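Local atomic coordinates of thiamine-monophosphate kinase (Stenotrophomonas maltophilia, PDB entry 6XEP), a protein that probably catalyses the ATP-dependent phosphorylation of thiamine monophosphate to thiamine diphosphate, the active form of vitamin B1. Residues Lys74-Ala77 with Val78-Asp82; Asp154-Gln157 with Leu158-Ile162. All blocks are in the same frame, centred on the assembly; numbering follows the deposited sequence.

Contact 1 of 2, residues Lys74-Ala77 with Val78-Asp82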
# COMPACT_ATOMS: atom_id res chain seq x y z
N LYS A 74 12.76 8.08 5.18
CA LYS A 74 12.31 8.81 4.01
C LYS A 74 11.08 8.16 3.39
O LYS A 74 10.18 8.86 2.92
CB LYS A 74 13.44 8.94 2.98
CG LYS A 74 13.03 9.81 1.80
CD LYS A 74 14.23 10.35 1.02
CE LYS A 74 13.76 11.34 -0.03
NZ LYS A 74 14.86 11.96 -0.81
N THR A 75 11.01 6.81 3.43
CA THR A 75 9.83 6.14 2.87
C THR A 75 8.55 6.64 3.54
O THR A 75 7.57 6.98 2.87
CB THR A 75 9.99 4.62 3.01
OG1 THR A 75 11.12 4.20 2.23
CG2 THR A 75 8.78 3.91 2.45
N LEU A 76 8.57 6.76 4.87
CA LEU A 76 7.40 7.29 5.56
C LEU A 76 7.25 8.80 5.35
O LEU A 76 6.13 9.30 5.22
CB LEU A 76 7.48 6.97 7.05
CG LEU A 76 6.37 7.51 7.95
CD1 LEU A 76 4.99 6.97 7.52
CD2 LEU A 76 6.68 7.13 9.40
N ALA A 77 8.36 9.54 5.33
CA ALA A 77 8.29 10.99 5.21
C ALA A 77 7.56 11.42 3.94
O ALA A 77 6.84 12.42 3.95
CB ALA A 77 9.70 11.59 5.24
N VAL A 78 7.77 10.71 2.83
CA VAL A 78 7.08 11.06 1.59
C VAL A 78 5.56 11.03 1.79
O VAL A 78 4.84 11.94 1.38
CB VAL A 78 7.51 10.11 0.45
CG1 VAL A 78 6.72 10.45 -0.80
CG2 VAL A 78 8.99 10.27 0.20
N ASN A 79 5.07 9.98 2.45
CA ASN A 79 3.63 9.84 2.65
C ASN A 79 3.10 10.87 3.63
O ASN A 79 1.99 11.40 3.46
CB ASN A 79 3.32 8.44 3.15
CG ASN A 79 3.45 7.42 2.07
OD1 ASN A 79 4.54 6.91 1.79
ND2 ASN A 79 2.34 7.12 1.41
N LEU A 80 3.84 11.12 4.70
CA LEU A 80 3.41 12.11 5.67
C LEU A 80 3.37 13.50 5.05
O LEU A 80 2.52 14.31 5.40
CB LEU A 80 4.32 12.09 6.89
CG LEU A 80 4.20 10.86 7.78
CD1 LEU A 80 5.20 10.95 8.95
CD2 LEU A 80 2.76 10.71 8.29
N SER A 81 4.31 13.79 4.15
CA SER A 81 4.30 15.08 3.47
C SER A 81 3.05 15.21 2.58
O SER A 81 2.46 16.30 2.49
CB SER A 81 5.57 15.24 2.65
OG SER A 81 5.55 16.49 1.99
N ASP A 82 2.65 14.11 1.93
CA ASP A 82 1.41 14.09 1.15
C ASP A 82 0.22 14.39 2.04
O ASP A 82 -0.66 15.19 1.69
CB ASP A 82 1.21 12.72 0.49
CG ASP A 82 2.29 12.35 -0.53
OD1 ASP A 82 3.08 13.21 -0.96
OD2 ASP A 82 2.32 11.16 -0.91

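Contact 2 of 2, residues Asp154-Gln157 with Leu158-Ile162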
# COMPACT_ATOMS: atom_id res chain seq x y z
N ASP A 154 -7.00 23.79 -5.43
CA ASP A 154 -7.77 24.52 -6.43
C ASP A 154 -8.43 25.78 -5.88
O ASP A 154 -9.25 26.39 -6.57
CB ASP A 154 -8.82 23.59 -7.06
CG ASP A 154 -9.89 23.14 -6.07
OD1 ASP A 154 -9.65 23.21 -4.85
OD2 ASP A 154 -10.97 22.69 -6.50
N ARG A 155 -8.05 26.23 -4.69
CA ARG A 155 -8.78 27.33 -4.06
C ARG A 155 -7.92 28.57 -3.83
O ARG A 155 -8.29 29.42 -3.02
CB ARG A 155 -9.42 26.85 -2.76
CG ARG A 155 -10.52 25.83 -3.03
CD ARG A 155 -11.35 25.50 -1.81
NE ARG A 155 -12.50 24.68 -2.17
CZ ARG A 155 -13.13 23.85 -1.33
NH1 ARG A 155 -12.70 23.71 -0.08
NH2 ARG A 155 -14.17 23.15 -1.76
N ALA A 156 -6.81 28.71 -4.54
CA ALA A 156 -6.07 29.96 -4.47
C ALA A 156 -6.96 31.10 -4.98
O ALA A 156 -7.78 30.91 -5.88
CB ALA A 156 -4.79 29.88 -5.30
N GLN A 157 -6.84 32.28 -4.36
CA GLN A 157 -7.66 33.43 -4.69
C GLN A 157 -6.78 34.55 -5.24
O GLN A 157 -5.64 34.72 -4.81
CB GLN A 157 -8.41 33.95 -3.45
CG GLN A 157 -9.40 32.94 -2.90
CD GLN A 157 -10.45 32.58 -3.91
OE1 GLN A 157 -11.15 33.46 -4.44
NE2 GLN A 157 -10.58 31.29 -4.21
N LEU A 158 -7.34 35.31 -6.18
CA LEU A 158 -6.64 36.49 -6.68
C LEU A 158 -6.25 37.39 -5.52
O LEU A 158 -7.05 37.61 -4.59
CB LEU A 158 -7.53 37.24 -7.68
CG LEU A 158 -7.91 36.46 -8.94
CD1 LEU A 158 -8.69 37.33 -9.92
CD2 LEU A 158 -6.69 35.87 -9.64
N GLY A 159 -5.03 37.92 -5.56
CA GLY A 159 -4.51 38.73 -4.48
C GLY A 159 -3.85 37.98 -3.34
O GLY A 159 -3.26 38.64 -2.46
N ASP A 160 -3.89 36.65 -3.31
CA ASP A 160 -3.24 35.90 -2.24
C ASP A 160 -1.72 36.13 -2.26
O ASP A 160 -1.11 36.30 -3.32
CB ASP A 160 -3.49 34.40 -2.38
CG ASP A 160 -4.87 33.97 -1.90
OD1 ASP A 160 -5.63 34.83 -1.40
OD2 ASP A 160 -5.17 32.76 -2.02
N ASP A 161 -1.12 36.10 -1.07
CA ASP A 161 0.32 35.86 -0.97
C ASP A 161 0.61 34.38 -1.18
O ASP A 161 -0.20 33.51 -0.84
CB ASP A 161 0.86 36.27 0.40
CG ASP A 161 0.71 37.75 0.69
OD1 ASP A 161 0.89 38.55 -0.24
OD2 ASP A 161 0.44 38.11 1.87
N ILE A 162 1.79 34.08 -1.71
CA ILE A 162 2.32 32.72 -1.78
C ILE A 162 3.37 32.58 -0.70
O ILE A 162 4.23 33.47 -0.54
CB ILE A 162 2.91 32.43 -3.17
CG1 ILE A 162 1.86 32.66 -4.27
CG2 ILE A 162 3.41 30.98 -3.27
CD1 ILE A 162 2.44 32.44 -5.67
O HOH W 1 -10.11 34.75 -6.82

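Contact 1 of 2, residues Lys74-Ala77 with Val78-Asp82
Two successive turns in a buried part of helix 68-85 meet here, within the AIR synthase-like N-terminal domain, with L76 and L80 one turn apart on the side facing helix 104-120. CD1 of L80 lies 3.8 Å from CG of L76, the two leucine side chains crossing at a slant. Different first torsions bring the branches together: L76 sends CG anti to its backbone N (chi1 177°), whereas CG of L80 lies beside its own N (chi1 -70°). F114, L117 and A118 of helix 104-120 pack against this pair and A77. The backbone beneath is regular: L80 N donates to L76 O at 3.0 Å, and V78 N to K74 O. S81 N reaches A77 O at 2.9 Å. CG2 of V78, placed beside its backbone N, rests 3.3 Å from K74 O. Other side chains leave the helix for different partners. NZ of K74 forms a salt bridge with D274, a predicted substrate-binding residue, and ND2 of N79 is hydrogen-bonded to OG1 of T52 on strand 48-57. OG of S81 bonds to D223, which, like D82, is a predicted magnesium ligand. This is an i to i+4 leucine pair on a helix that packs against a neighbouring helix and also touches strands 48-57 and 136-145, its later part carrying D82 of the probable magnesium site.

Contact 2 of 2, residues Asp154-Gln157 with Leu158-Ile162
A type II beta turn, Q157 to D160, leads the loop after strand 136-145 into strand 161-165, and a side-chain-to-backbone bond between its two end residues reinforces it. D160 N donates to Q157 O at 3.0 Å, closing the turn, while OD2 of D160 accepts the backbone N of Q157 at 2.9 Å. The latter N-H points almost straight at the oxygen (166°) but meets it from above the carboxylate plane. With chi1 of -78°, D160 holds CG beside its own backbone N, which turns the carboxylate back over the start of the turn; OD1 then lies 3.6 Å from CB of Q157. G159 fits the third position, where its positive phi (86°) would jam a CB against the preceding carbonyl oxygen. In the conformer given here, one of two for Q157, the amide folds back through a bend at chi2: NE2 donates to R155 O at 3.2 Å, coming from above that carbonyl plane although the acceptor lies close to the plane of the amide. In the same conformer a water that accepts from N of L158 also donates to OE1 of Q157, at 2.9 Å from each, linking the exposed Q157 side chain to the turn. OD2 of D160 also has T281 and H219 as hydrogen-bond partners, so this buried carboxylate oxygen is gripped by three bonds. Beyond the turn, backbone bonds of G159 and D160 with I307 join it to strand 301-308, while the A156 side chain touches both T281 of strand 277-282 and I235 of helix 228-239.

Overall arrangement
Both contacts are local, each formed within one continuous run of chain, but they sit in different parts of the fold. Contact 1 lies near the centre of the chain, wholly buried in a helix of the N-terminal domain; contact 2 is about 26 Å away between centres, a partly exposed turn at the entrance to the C-terminal six-stranded sheet. They share no helix or strand, and their nearest atoms stay about 13 Å apart. Apolar packing over regular helical bonds marks 74-82, which carries the predicted magnesium ligand D82 and lies beside the predicted substrate residue D274. In 154-162 a carboxylate, an amide and a water do the work, with no apolar side-chain pair across the turn.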